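PDB 1KNV: Bse634I restriction endonuclease from Geobacillus stearothermophilus, which probably acts as a type II restriction endonuclease of the PDDEXK superfamily, cutting double-stranded DNA at a specific sequence with the help of divalent metal ions. Local coordinates for residues His125-Glu128 and Lys129-Thr133. Sequence-based numbering, arbitrary orientation.
Sequences HQLE and KSLLT
The last two turns of helix 118-131 are joined here by i to i+4 contacts, chiefly L127 with L131, over regular alpha-helical backbone bonds. L131 N donates to L127 O at 2.9 Å and L132 N to E128 O at 2.9 Å. The bond from S130 N to Q126 O is equally short but more bent, 145° at the hydrogen. L127 and L131 line the buried side and point the same way, side by side; CD1 of L127 rests against CG of L131 at 4.1 Å. A chi1 of 170° sets CG of L127 beside its own carbonyl carbon, and from there CD1 makes the nearest approach to L131. Elsewhere on the helix, K129 runs back along the surface with its chain extended beyond CG, past CB of H125, although its path is doubtful because CG is modelled too close to H125 O. The charged end of K129 does not touch the histidine ring, NZ lying 5.3 Å from ND1. Three residues along from H125, E128 places OE2 at the edge of the imidazole, in its plane, while OE1 of E128 is held by a salt bridge to R113. Both leucines pack on L140 of the following loop, and L127 also reaches H222 of helix 203-227. Q126 NE2 donates a hydrogen bond to W228 O of a second subunit, whose W228 also packs on L127 and S130, and L131 meets P267 of a third. This end of the helix therefore packs against helix 203-227 and the L140 loop of its own chain, and touches two other subunits.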
# COMPACT_ATOMS: atom_id res chain seq x y z
N HIS B 125 -19.19 2.20 6.98
CA HIS B 125 -20.18 3.12 6.42
C HIS B 125 -19.47 4.30 5.79
O HIS B 125 -19.90 4.83 4.78
CB HIS B 125 -21.14 3.61 7.50
CG HIS B 125 -22.13 2.56 7.92
ND1 HIS B 125 -22.55 2.42 9.22
CD2 HIS B 125 -22.76 1.61 7.20
CE1 HIS B 125 -23.41 1.41 9.29
NE2 HIS B 125 -23.55 0.90 8.08
N GLN B 126 -18.37 4.70 6.40
CA GLN B 126 -17.60 5.80 5.86
C GLN B 126 -16.99 5.35 4.51
O GLN B 126 -16.94 6.12 3.55
CB GLN B 126 -16.54 6.20 6.88
CG GLN B 126 -15.68 7.35 6.49
CD GLN B 126 -14.59 6.94 5.53
OE1 GLN B 126 -14.12 5.80 5.58
NE2 GLN B 126 -14.17 7.86 4.67
N LEU B 127 -16.55 4.09 4.44
CA LEU B 127 -15.97 3.54 3.21
C LEU B 127 -17.03 3.53 2.11
O LEU B 127 -16.78 3.97 0.99
CB LEU B 127 -15.45 2.11 3.45
CG LEU B 127 -15.01 1.25 2.25
CD1 LEU B 127 -13.96 1.97 1.43
CD2 LEU B 127 -14.46 -0.07 2.76
N GLU B 128 -18.23 3.05 2.43
CA GLU B 128 -19.31 3.00 1.46
C GLU B 128 -19.62 4.37 0.89
O GLU B 128 -19.75 4.54 -0.31
CB GLU B 128 -20.58 2.46 2.11
CG GLU B 128 -20.53 1.01 2.51
CD GLU B 128 -21.76 0.60 3.31
OE1 GLU B 128 -22.04 -0.61 3.43
OE2 GLU B 128 -22.45 1.51 3.83
N LYS B 129 -19.79 5.33 1.79
CA LYS B 129 -20.11 6.71 1.42
C LYS B 129 -18.98 7.29 0.57
O LYS B 129 -19.23 8.06 -0.37
CB LYS B 129 -20.34 7.55 2.68
CG LYS B 129 -21.40 6.93 3.60
CD LYS B 129 -21.42 7.50 5.02
CE LYS B 129 -22.43 6.75 5.89
NZ LYS B 129 -22.56 7.32 7.25
N SER B 130 -17.75 6.91 0.88
CA SER B 130 -16.58 7.36 0.15
C SER B 130 -16.66 6.87 -1.31
O SER B 130 -16.52 7.65 -2.25
CB SER B 130 -15.33 6.79 0.82
OG SER B 130 -14.15 7.46 0.42
N LEU B 131 -16.91 5.58 -1.46
CA LEU B 131 -17.01 4.93 -2.76
C LEU B 131 -18.14 5.47 -3.62
O LEU B 131 -17.95 5.76 -4.80
CB LEU B 131 -17.22 3.42 -2.59
CG LEU B 131 -16.05 2.60 -2.08
CD1 LEU B 131 -16.47 1.16 -1.91
CD2 LEU B 131 -14.90 2.71 -3.06
N LEU B 132 -19.32 5.57 -3.02
CA LEU B 132 -20.52 6.06 -3.70
C LEU B 132 -20.46 7.55 -4.01
O LEU B 132 -21.36 8.09 -4.64
CB LEU B 132 -21.77 5.75 -2.87
CG LEU B 132 -22.21 4.28 -2.82
CD1 LEU B 132 -23.21 4.07 -1.69
CD2 LEU B 132 -22.81 3.88 -4.17
N THR B 133 -19.39 8.22 -3.56
CA THR B 133 -19.23 9.65 -3.82
C THR B 133 -18.17 9.87 -4.90
O THR B 133 -17.08 10.35 -4.62
CB THR B 133 -18.80 10.42 -2.56
OG1 THR B 133 -19.75 10.18 -1.51
CG2 THR B 133 -18.76 11.92 -2.84